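Local coordinates for pmbA-related protein (Thermotoga maritima, PDB 1VL4) that is of unknown function but probably acts as a metallopeptidase, and may modulate DNA gyrase, at residues R114-T118 against L285-P289; D172-Q176 against S294-D298; M248-I252 against H431-P435. One frame throughout, in Å; residues are numbered along the deposited sequence.

Contact 1 of 3, residues R114-T118 against L285-P289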
ATOM      1  N   ARG A 114     -13.192  29.599  -3.465  1.00 14.07           N
ATOM      2  CA  ARG A 114     -14.569  29.231  -3.823  1.00 10.82           C
ATOM      3  C   ARG A 114     -15.244  28.643  -2.600  1.00  9.28           C
ATOM      4  O   ARG A 114     -14.718  27.754  -1.952  1.00 11.89           O
ATOM      5  CB  ARG A 114     -14.583  28.179  -4.921  1.00 10.42           C
ATOM      6  CG  ARG A 114     -14.045  28.627  -6.260  1.00 17.31           C
ATOM      7  CD  ARG A 114     -14.398  27.577  -7.386  1.00 20.41           C
ATOM      8  NE  ARG A 114     -14.207  28.199  -8.723  1.00 22.88           N
ATOM      9  CZ  ARG A 114     -14.756  27.769  -9.851  1.00 15.73           C
ATOM     10  NH1 ARG A 114     -15.528  26.695  -9.853  1.00 17.01           N
ATOM     11  NH2 ARG A 114     -14.502  28.399 -10.989  1.00 32.37           N
ATOM     12  N   GLU A 115     -16.446  29.106  -2.344  1.00 11.91           N
ATOM     13  CA  GLU A 115     -17.357  28.535  -1.331  1.00 11.83           C
ATOM     14  C   GLU A 115     -18.036  27.289  -1.868  1.00 15.30           C
ATOM     15  O   GLU A 115     -18.673  27.350  -2.916  1.00 15.30           O
ATOM     16  CB  GLU A 115     -18.381  29.575  -0.956  1.00  8.96           C
ATOM     17  CG  GLU A 115     -19.617  29.125  -0.119  1.00 21.31           C
ATOM     18  CD  GLU A 115     -19.254  28.478   1.213  1.00 29.19           C
ATOM     19  OE1 GLU A 115     -18.157  28.789   1.763  1.00 27.80           O
ATOM     20  OE2 GLU A 115     -20.083  27.667   1.712  1.00 26.66           O
ATOM     21  N   MET A 116     -17.926  26.178  -1.135  1.00 14.56           N
ATOM     22  CA  MET A 116     -18.481  24.894  -1.584  1.00 13.43           C
ATOM     23  C   MET A 116     -18.992  24.079  -0.384  1.00 16.15           C
ATOM     24  O   MET A 116     -18.403  24.140   0.715  1.00  9.60           O
ATOM     25  CB  MET A 116     -17.477  24.121  -2.432  1.00 14.26           C
ATOM     26  CG  MET A 116     -16.178  23.915  -1.787  1.00 14.21           C
ATOM     27  SD  MET A 116     -14.937  22.959  -2.690  1.00 13.56           S
ATOM     28  CE  MET A 116     -14.470  24.120  -3.981  1.00 10.76           C
ATOM     29  N   GLU A 117     -20.094  23.353  -0.598  1.00 16.12           N
ATOM     30  CA  GLU A 117     -20.766  22.598   0.459  1.00 15.41           C
ATOM     31  C   GLU A 117     -20.198  21.188   0.520  1.00 13.92           C
ATOM     32  O   GLU A 117     -20.786  20.256   0.034  1.00 12.70           O
ATOM     33  CB  GLU A 117     -22.326  22.622   0.340  1.00 20.71           C
ATOM     34  CG  GLU A 117     -22.931  22.267   1.729  1.00 23.46           C
ATOM     35  CD  GLU A 117     -24.442  21.989   1.787  1.00 29.06           C
ATOM     36  OE1 GLU A 117     -25.035  21.473   0.807  1.00 44.16           O
ATOM     37  OE2 GLU A 117     -25.004  22.251   2.874  1.00 39.86           O
ATOM     38  N   THR A 118     -19.010  21.075   1.091  1.00 10.05           N
ATOM     39  CA  THR A 118     -18.279  19.829   1.176  1.00 11.25           C
ATOM     40  C   THR A 118     -18.582  19.135   2.500  1.00 11.46           C
ATOM     41  O   THR A 118     -18.296  17.974   2.637  1.00 10.66           O
ATOM     42  CB  THR A 118     -16.753  20.067   1.044  1.00 12.57           C
ATOM     43  OG1 THR A 118     -16.330  21.108   1.954  1.00 10.81           O
ATOM     44  CG2 THR A 118     -16.417  20.515  -0.372  1.00 16.65           C
ATOM     45  N   LEU A 285     -12.199  20.194 -12.003  1.00 13.89           N
ATOM     46  CA  LEU A 285     -13.259  20.883 -11.273  1.00 13.55           C
ATOM     47  C   LEU A 285     -12.933  20.880  -9.782  1.00 12.61           C
ATOM     48  O   LEU A 285     -12.651  19.828  -9.226  1.00 11.58           O
ATOM     49  CB  LEU A 285     -14.585  20.147 -11.472  1.00 19.37           C
ATOM     50  CG  LEU A 285     -15.632  20.651 -12.419  1.00 27.90           C
ATOM     51  CD1 LEU A 285     -15.127  21.066 -13.801  1.00 21.31           C
ATOM     52  CD2 LEU A 285     -16.718  19.606 -12.480  1.00 24.77           C
ATOM     53  N   PRO A 286     -12.986  22.056  -9.107  1.00 11.21           N
ATOM     54  CA  PRO A 286     -12.802  22.066  -7.622  1.00 14.94           C
ATOM     55  C   PRO A 286     -13.865  21.282  -6.836  1.00 14.06           C
ATOM     56  O   PRO A 286     -13.623  20.820  -5.734  1.00 13.86           O
ATOM     57  CB  PRO A 286     -12.901  23.554  -7.275  1.00 15.67           C
ATOM     58  CG  PRO A 286     -12.547  24.278  -8.585  1.00 14.02           C
ATOM     59  CD  PRO A 286     -13.071  23.413  -9.685  1.00 11.69           C
ATOM     60  N   TYR A 287     -15.062  21.236  -7.387  1.00 10.84           N
ATOM     61  CA  TYR A 287     -16.188  20.696  -6.680  1.00 11.73           C
ATOM     62  C   TYR A 287     -17.174  19.991  -7.573  1.00 15.01           C
ATOM     63  O   TYR A 287     -17.481  20.457  -8.651  1.00 13.08           O
ATOM     64  CB  TYR A 287     -16.888  21.782  -5.907  1.00 11.64           C
ATOM     65  CG  TYR A 287     -18.206  21.399  -5.295  1.00 10.31           C
ATOM     66  CD1 TYR A 287     -18.294  20.814  -4.014  1.00 11.90           C
ATOM     67  CD2 TYR A 287     -19.383  21.706  -5.962  1.00 18.58           C
ATOM     68  CE1 TYR A 287     -19.541  20.478  -3.463  1.00 18.29           C
ATOM     69  CE2 TYR A 287     -20.610  21.345  -5.443  1.00 18.74           C
ATOM     70  CZ  TYR A 287     -20.684  20.759  -4.187  1.00 20.86           C
ATOM     71  OH  TYR A 287     -21.934  20.528  -3.707  1.00 23.08           O
ATOM     72  N   HIS A 288     -17.662  18.858  -7.062  1.00 12.81           N
ATOM     73  CA  HIS A 288     -18.865  18.194  -7.521  1.00 14.63           C
ATOM     74  C   HIS A 288     -19.545  17.625  -6.251  1.00 15.34           C
ATOM     75  O   HIS A 288     -18.869  17.144  -5.344  1.00 13.03           O
ATOM     76  CB  HIS A 288     -18.492  17.065  -8.488  1.00 14.36           C
ATOM     77  CG  HIS A 288     -19.681  16.378  -9.088  1.00 19.64           C
ATOM     78  ND1 HIS A 288     -20.510  15.539  -8.360  1.00 18.90           N
ATOM     79  CD2 HIS A 288     -20.194  16.423 -10.340  1.00 18.69           C
ATOM     80  CE1 HIS A 288     -21.455  15.067  -9.156  1.00 21.03           C
ATOM     81  NE2 HIS A 288     -21.271  15.568 -10.365  1.00 19.29           N
ATOM     82  N   PRO A 289     -20.863  17.707  -6.167  1.00 14.75           N
ATOM     83  CA  PRO A 289     -21.583  17.243  -4.994  1.00 17.73           C
ATOM     84  C   PRO A 289     -21.245  15.850  -4.486  1.00 16.43           C
ATOM     85  O   PRO A 289     -21.228  15.664  -3.291  1.00 15.02           O
ATOM     86  CB  PRO A 289     -23.050  17.283  -5.450  1.00 19.86           C
ATOM     87  CG  PRO A 289     -23.073  18.347  -6.485  1.00 21.94           C
ATOM     88  CD  PRO A 289     -21.764  18.318  -7.164  1.00 15.46           C
TER

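Contact 2 of 3, residues D172-Q176 against S294-D298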
ATOM      1  N   ASP A 172      -4.175  31.558   6.167  1.00 13.21           N
ATOM      2  CA  ASP A 172      -4.992  30.963   7.209  1.00 16.77           C
ATOM      3  C   ASP A 172      -6.326  30.424   6.626  1.00 17.80           C
ATOM      4  O   ASP A 172      -7.300  31.160   6.437  1.00 15.32           O
ATOM      5  CB  ASP A 172      -5.257  31.962   8.315  1.00 18.00           C
ATOM      6  CG  ASP A 172      -5.835  31.279   9.572  1.00 26.08           C
ATOM      7  OD1 ASP A 172      -6.030  30.038   9.545  1.00 31.71           O
ATOM      8  OD2 ASP A 172      -6.024  31.967  10.583  1.00 32.82           O
ATOM      9  N   VAL A 173      -6.341  29.143   6.301  1.00 10.29           N
ATOM     10  CA  VAL A 173      -7.464  28.547   5.558  1.00 14.74           C
ATOM     11  C   VAL A 173      -7.888  27.280   6.264  1.00 13.55           C
ATOM     12  O   VAL A 173      -7.079  26.647   6.921  1.00 12.62           O
ATOM     13  CB  VAL A 173      -7.091  28.289   4.003  1.00 13.90           C
ATOM     14  CG1 VAL A 173      -6.914  29.609   3.287  1.00 20.23           C
ATOM     15  CG2 VAL A 173      -5.884  27.404   3.800  1.00 15.07           C
ATOM     16  N   GLU A 174      -9.172  26.954   6.188  1.00 10.68           N
ATOM     17  CA  GLU A 174      -9.715  25.784   6.887  1.00 12.54           C
ATOM     18  C   GLU A 174     -10.828  25.278   6.007  1.00 12.61           C
ATOM     19  O   GLU A 174     -11.481  26.065   5.349  1.00 11.69           O
ATOM     20  CB  GLU A 174     -10.235  26.156   8.285  1.00 12.96           C
ATOM     21  CG  GLU A 174     -10.936  25.027   9.047  1.00 24.59           C
ATOM     22  CD  GLU A 174     -12.471  24.939   8.826  1.00 41.89           C
ATOM     23  OE1 GLU A 174     -13.097  25.938   8.398  1.00 45.70           O
ATOM     24  OE2 GLU A 174     -13.063  23.857   9.106  1.00 38.67           O
ATOM     25  N   SER A 175     -10.981  23.973   5.914  1.00 12.94           N
ATOM     26  CA  SER A 175     -12.133  23.383   5.213  1.00 13.97           C
ATOM     27  C   SER A 175     -12.520  22.073   5.894  1.00 12.94           C
ATOM     28  O   SER A 175     -11.686  21.410   6.494  1.00 15.42           O
ATOM     29  CB  SER A 175     -11.718  23.124   3.761  1.00 20.99           C
ATOM     30  OG  SER A 175     -12.692  22.409   3.027  1.00 25.76           O
ATOM     31  N   GLN A 176     -13.799  21.724   5.881  1.00 10.11           N
ATOM     32  CA  GLN A 176     -14.206  20.443   6.365  1.00 10.55           C
ATOM     33  C   GLN A 176     -14.982  19.802   5.274  1.00 11.87           C
ATOM     34  O   GLN A 176     -15.597  20.507   4.423  1.00 11.65           O
ATOM     35  CB  GLN A 176     -15.125  20.506   7.572  1.00 13.05           C
ATOM     36  CG  GLN A 176     -14.648  21.140   8.757  1.00 29.10           C
ATOM     37  CD  GLN A 176     -15.639  20.883   9.848  1.00 41.41           C
ATOM     38  OE1 GLN A 176     -15.713  19.779  10.391  1.00 44.03           O
ATOM     39  NE2 GLN A 176     -16.475  21.868  10.101  1.00 39.56           N
ATOM     40  N   SER A 294     -13.406  16.995  -3.275  1.00 14.07           N
ATOM     41  CA  SER A 294     -13.673  18.411  -3.534  1.00 13.61           C
ATOM     42  C   SER A 294     -13.145  19.250  -2.381  1.00 15.01           C
ATOM     43  O   SER A 294     -13.291  18.858  -1.233  1.00 12.18           O
ATOM     44  CB  SER A 294     -15.145  18.657  -3.762  1.00 12.64           C
ATOM     45  OG  SER A 294     -15.673  17.942  -4.908  1.00 12.81           O
ATOM     46  N   THR A 295     -12.455  20.354  -2.698  1.00 13.30           N
ATOM     47  CA  THR A 295     -11.814  21.180  -1.695  1.00 15.26           C
ATOM     48  C   THR A 295     -11.553  22.535  -2.322  1.00 15.89           C
ATOM     49  O   THR A 295     -11.337  22.598  -3.513  1.00 15.19           O
ATOM     50  CB  THR A 295     -10.481  20.565  -1.208  1.00 18.26           C
ATOM     51  OG1 THR A 295      -9.869  21.425  -0.216  1.00 21.10           O
ATOM     52  CG2 THR A 295      -9.497  20.311  -2.369  1.00 15.70           C
ATOM     53  N   PRO A 296     -11.659  23.603  -1.539  1.00 15.48           N
ATOM     54  CA  PRO A 296     -11.372  24.960  -1.990  1.00 13.55           C
ATOM     55  C   PRO A 296      -9.896  25.324  -2.048  1.00 12.02           C
ATOM     56  O   PRO A 296      -9.568  26.370  -2.570  1.00 14.33           O
ATOM     57  CB  PRO A 296     -12.124  25.816  -0.974  1.00 13.18           C
ATOM     58  CG  PRO A 296     -12.194  25.003   0.197  1.00 17.87           C
ATOM     59  CD  PRO A 296     -12.239  23.593  -0.177  1.00 15.88           C
ATOM     60  N   PHE A 297      -8.996  24.477  -1.519  1.00 11.45           N
ATOM     61  CA  PHE A 297      -7.573  24.780  -1.576  1.00  9.26           C
ATOM     62  C   PHE A 297      -6.780  23.547  -1.624  1.00  9.48           C
ATOM     63  O   PHE A 297      -7.228  22.454  -1.148  1.00 12.52           O
ATOM     64  CB  PHE A 297      -7.151  25.765  -0.451  1.00 11.13           C
ATOM     65  CG  PHE A 297      -7.472  25.265   0.958  1.00  7.42           C
ATOM     66  CD1 PHE A 297      -6.633  24.351   1.583  1.00 13.06           C
ATOM     67  CD2 PHE A 297      -8.596  25.708   1.621  1.00 11.41           C
ATOM     68  CE1 PHE A 297      -6.881  23.914   2.856  1.00 11.85           C
ATOM     69  CE2 PHE A 297      -8.896  25.264   2.878  1.00 15.57           C
ATOM     70  CZ  PHE A 297      -8.060  24.362   3.509  1.00 14.39           C
ATOM     71  N   ASP A 298      -5.613  23.671  -2.265  1.00 10.91           N
ATOM     72  CA  ASP A 298      -4.648  22.580  -2.309  1.00 12.39           C
ATOM     73  C   ASP A 298      -3.798  22.471  -1.001  1.00 14.23           C
ATOM     74  O   ASP A 298      -4.059  23.172  -0.019  1.00 14.47           O
ATOM     75  CB  ASP A 298      -3.820  22.648  -3.638  1.00 13.21           C
ATOM     76  CG  ASP A 298      -2.820  23.769  -3.668  1.00 13.96           C
ATOM     77  OD1 ASP A 298      -2.564  24.358  -2.596  1.00 13.84           O
ATOM     78  OD2 ASP A 298      -2.247  24.024  -4.763  1.00 16.30           O
TER

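Contact 3 of 3, residues M248-I252 against H431-P435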
ATOM      1  N   MET A 248      -9.155   6.538 -17.017  1.00 14.33           N
ATOM      2  CA  MET A 248      -8.796   7.955 -17.013  1.00 16.33           C
ATOM      3  C   MET A 248      -7.733   8.291 -15.971  1.00 14.38           C
ATOM      4  O   MET A 248      -7.099   9.334 -16.048  1.00 16.63           O
ATOM      5  CB  MET A 248     -10.005   8.834 -16.631  1.00 13.27           C
ATOM      6  CG  MET A 248     -10.952   9.125 -17.710  1.00 29.41           C
ATOM      7  SD  MET A 248     -12.393   9.909 -16.935  1.00 25.94           S
ATOM      8  CE  MET A 248     -11.867  11.543 -16.487  1.00 14.47           C
ATOM      9  N   GLU A 249      -7.659   7.510 -14.908  1.00 15.56           N
ATOM     10  CA  GLU A 249      -6.655   7.755 -13.893  1.00 17.86           C
ATOM     11  C   GLU A 249      -5.253   7.768 -14.446  1.00 18.16           C
ATOM     12  O   GLU A 249      -4.383   8.460 -13.893  1.00 18.27           O
ATOM     13  CB  GLU A 249      -6.757   6.712 -12.777  1.00 19.08           C
ATOM     14  CG  GLU A 249      -8.134   6.851 -12.125  1.00 27.40           C
ATOM     15  CD  GLU A 249      -8.055   6.726 -10.668  1.00 39.87           C
ATOM     16  OE1 GLU A 249      -7.965   5.562 -10.224  1.00 46.41           O
ATOM     17  OE2 GLU A 249      -8.043   7.792  -9.991  1.00 49.00           O
ATOM     18  N   MET A 250      -5.018   7.037 -15.537  1.00 17.16           N
ATOM     19  CA  MET A 250      -3.669   7.030 -16.128  1.00 17.28           C
ATOM     20  C   MET A 250      -3.316   8.357 -16.833  1.00 17.73           C
ATOM     21  O   MET A 250      -2.168   8.605 -17.200  1.00 21.28           O
ATOM     22  CB  MET A 250      -3.502   5.816 -17.019  1.00 18.18           C
ATOM     23  CG  MET A 250      -3.978   5.970 -18.470  1.00 15.97           C
ATOM     24  SD  MET A 250      -3.619   4.437 -19.382  1.00 16.83           S
ATOM     25  CE  MET A 250      -1.836   4.514 -19.620  1.00  9.84           C
ATOM     26  N   PHE A 251      -4.302   9.234 -16.981  1.00 15.24           N
ATOM     27  CA  PHE A 251      -4.066  10.556 -17.543  1.00 15.68           C
ATOM     28  C   PHE A 251      -3.465  11.505 -16.496  1.00 12.90           C
ATOM     29  O   PHE A 251      -2.829  12.494 -16.819  1.00 13.83           O
ATOM     30  CB  PHE A 251      -5.397  11.102 -18.041  1.00 14.31           C
ATOM     31  CG  PHE A 251      -5.280  12.290 -18.957  1.00 18.15           C
ATOM     32  CD1 PHE A 251      -4.482  12.247 -20.081  1.00 15.34           C
ATOM     33  CD2 PHE A 251      -5.982  13.445 -18.690  1.00 14.98           C
ATOM     34  CE1 PHE A 251      -4.382  13.373 -20.927  1.00 17.83           C
ATOM     35  CE2 PHE A 251      -5.912  14.544 -19.522  1.00 19.72           C
ATOM     36  CZ  PHE A 251      -5.121  14.511 -20.648  1.00 16.09           C
ATOM     37  N   ILE A 252      -3.664  11.188 -15.235  1.00 12.66           N
ATOM     38  CA  ILE A 252      -3.347  12.137 -14.159  1.00 14.71           C
ATOM     39  C   ILE A 252      -1.823  12.442 -14.057  1.00 14.29           C
ATOM     40  O   ILE A 252      -1.440  13.615 -14.096  1.00 17.87           O
ATOM     41  CB  ILE A 252      -3.990  11.693 -12.836  1.00 14.12           C
ATOM     42  CG1 ILE A 252      -5.507  11.952 -12.878  1.00 16.45           C
ATOM     43  CG2 ILE A 252      -3.306  12.397 -11.642  1.00 20.57           C
ATOM     44  CD1 ILE A 252      -6.303  11.381 -11.648  1.00 19.02           C
ATOM     45  N   HIS A 431     -11.559  10.463  -7.946  1.00 17.67           N
ATOM     46  CA  HIS A 431     -10.870  11.614  -8.494  1.00 19.98           C
ATOM     47  C   HIS A 431     -11.223  11.871  -9.968  1.00 17.64           C
ATOM     48  O   HIS A 431     -10.699  12.778 -10.583  1.00 17.50           O
ATOM     49  CB  HIS A 431      -9.358  11.402  -8.340  1.00 25.56           C
ATOM     50  CG  HIS A 431      -8.961  10.859  -6.994  1.00 34.77           C
ATOM     51  ND1 HIS A 431      -8.886  11.649  -5.860  1.00 33.05           N
ATOM     52  CD2 HIS A 431      -8.673   9.593  -6.591  1.00 40.50           C
ATOM     53  CE1 HIS A 431      -8.541  10.899  -4.826  1.00 44.26           C
ATOM     54  NE2 HIS A 431      -8.412   9.645  -5.238  1.00 43.53           N
ATOM     55  N   THR A 432     -12.075  11.029 -10.530  1.00 15.59           N
ATOM     56  CA  THR A 432     -12.486  11.112 -11.921  1.00 13.22           C
ATOM     57  C   THR A 432     -14.010  11.078 -11.990  1.00 14.75           C
ATOM     58  O   THR A 432     -14.706  10.574 -11.094  1.00 14.76           O
ATOM     59  CB  THR A 432     -11.877   9.980 -12.774  1.00 16.11           C
ATOM     60  OG1 THR A 432     -12.202   8.713 -12.218  1.00 16.11           O
ATOM     61  CG2 THR A 432     -10.367  10.080 -12.863  1.00 19.17           C
ATOM     62  N   ILE A 433     -14.532  11.691 -13.048  1.00 14.10           N
ATOM     63  CA  ILE A 433     -15.947  11.762 -13.351  1.00 13.25           C
ATOM     64  C   ILE A 433     -16.113  11.649 -14.840  1.00 13.22           C
ATOM     65  O   ILE A 433     -15.392  12.322 -15.583  1.00 12.18           O
ATOM     66  CB  ILE A 433     -16.475  13.119 -12.963  1.00 13.65           C
ATOM     67  CG1 ILE A 433     -16.231  13.361 -11.448  1.00 13.59           C
ATOM     68  CG2 ILE A 433     -17.932  13.286 -13.411  1.00 12.85           C
ATOM     69  CD1 ILE A 433     -16.777  14.703 -11.005  1.00 15.38           C
ATOM     70  N   ALA A 434     -17.044  10.821 -15.290  1.00 13.79           N
ATOM     71  CA  ALA A 434     -17.139  10.551 -16.719  1.00 12.39           C
ATOM     72  C   ALA A 434     -18.417   9.889 -17.109  1.00 14.20           C
ATOM     73  O   ALA A 434     -18.968   9.138 -16.329  1.00 11.52           O
ATOM     74  CB  ALA A 434     -15.958   9.670 -17.199  1.00 14.17           C
ATOM     75  N   PRO A 435     -18.833  10.117 -18.372  1.00 11.06           N
ATOM     76  CA  PRO A 435     -19.875   9.325 -19.024  1.00 11.55           C
ATOM     77  C   PRO A 435     -19.270   8.173 -19.801  1.00  9.49           C
ATOM     78  O   PRO A 435     -18.072   7.961 -19.766  1.00  9.24           O
ATOM     79  CB  PRO A 435     -20.505  10.339 -19.962  1.00  8.83           C
ATOM     80  CG  PRO A 435     -19.321  11.124 -20.437  1.00 10.35           C
ATOM     81  CD  PRO A 435     -18.347  11.174 -19.274  1.00 14.83           C
TER
HETATM   82  O   HOH W   1     -11.044   8.210  -9.591  1.00 11.11           O

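Contact 1 of 3, residues R114-T118 against L285-P289
Two irregular chain segments pack here: the linker running from helix 84-93 to helix 128-143, and the loop that leaves strand 282-285. Met116 of the first packs against both Pro286 and Tyr287 of the second, making a Met-aromatic contact in which SD sits 5.3 Å from the centroid of the Tyr287 ring, oblique to it. The methionine and tyrosine side chains run past each other in opposite directions. Met116 CB approaches Tyr287 CD1 to 3.8 Å, while the chain bends at its last torsion (chi3 72°) and carries CE back onto the proline, 3.7 Å from Pro286 CB. With chi1 of Tyr287 at 171°, CG lies opposite the backbone N, and the ring extends toward the linker. There its edge meets the backbone and a methyl: Glu117 O lies near the ring plane, 3.7 Å from Tyr287 CE1, and Thr118 CG2 comes to 4.1 Å from Tyr287 CD1. The linker makes an inverse gamma turn at Glu117, closed by a weak bond from Thr118 N to Met116 O. At the other end Arg114 passes Pro286 obliquely, its CD 4.0 Å from Pro286 CG. A serine in place of Tyr287 would probably leave Met116 CB and Thr118 CG2 without their aromatic neighbour and open a gap beside the gamma turn. No hydrogen bond joins the two segments, so the fit depends on van der Waals contact among a thioether, a proline ring and an aromatic ring. The polar groups at the ends look beyond the pair: Arg114 NH1 forms a salt bridge with Glu306 near the far end of the same loop, and Thr118 OG1 is hydrogen-bonded to Gln176 O on strand 172-188.

Contact 2 of 3, residues D172-Q176 against S294-D298
Val173 covers one face of the Phe297 ring: its CG2 stands over the centre, 3.6 Å from the centroid and only 4° off the normal, a CH-pi contact. Val173 CB adds a touch over the same ring, 3.7 Å from Phe297 CE2. Glu174 O meets the ring edge near its plane, and Ser175 CB comes in obliquely, 3.7 Å from Phe297 CE2. The serine hydroxyl, turned anti to the backbone N (chi1 173°), points along to the neighbouring proline, with OG 3.4 Å from Pro296 CD. One shell out, Thr295 OG1 donates to a lone pair of Phe297 O at 3.0 Å, a bond that closes the turn across Pro296 and probably helps fix it. Tyr113 touches both Val173 and Phe297, while Ile165 of the adjacent strand 148-167 also packs on the phenylalanine. Backbone bonds from Val173 to Ile165 and from Ser175 to Lys163 hold the receiving strand in place. The arrangement is a loop from the C-terminal family region laid against alternate residues, Val173 and Ser175, on one face of the long antiparallel sheet.

Contact 3 of 3, residues M248-I252 against H431-P435
His431, just before strand 432-434, meets Glu249 at the edge of its ring: Glu249 OE2 lies near the ring plane, 3.9 Å from His431 CD2, with carboxylate and imidazole only 11° from coplanar. The backbone of the histidine adds a link through one water, which accepts from His431 N at 2.8 Å. That water donates to Thr432 OG1 at 2.9 Å and, weakly, to Glu249 OE2 at 3.1 Å. Thr432 comes next and turns its two branches to different work. OG1 faces the water and is also hydrogen-bonded to Leu245 O of helix 241-247, whereas CG2, anti to the carbonyl carbon, enters the apolar side. This methyl stands 4.0 Å from Met248 CB and the same distance from Glu249 CG, with Ile252 CD1 a looser neighbour. Ile433 turns away and packs on Asn345 and Met347 of strand 345-348, but its carbonyl takes part: Ile433 O is 3.7 Å from Met248 CE. At Ala434 the small side chain turns back to the 3-10 segment 248-250, and Met248 SD rests 3.6 Å from Ala434 CB. An extended chi2 (170°) carries SD to the alanine; the bend at chi3 (73°) then turns CE back toward Ile433 O and Thr432. Thus the chemistry changes along residues 431-434, from a water-mediated polar end at His431 to a buried thioether-methyl contact at Ala434. With no direct hydrogen bond between the segments, the water makes a polar link, weak on the Glu249 side, and Met248 supplies much of the apolar one.

Contact 3 lies nearest the chain's centre (about 7 Å, centre to centre), with four of seven touching residues buried and none exposed, whereas contact 1 is partly buried at about 15 Å and contact 2 is a surface contact at about 17 Å. Contacts 1 and 2 draw on the same loop between strands 282-285 and 307-311, set against the linker and the long antiparallel sheet, and are also joined by a hydrogen bond between His288 N and Ser294 OG. Contact 3 stays within the C-terminal family region and meets contact 1 by packing of His288 on Ile433. An aromatic ring takes part in both outer contacts, beside proline and methionine in contact 1 and valine and serine in contact 2, while the inner one combines methionine packing with a water bridge.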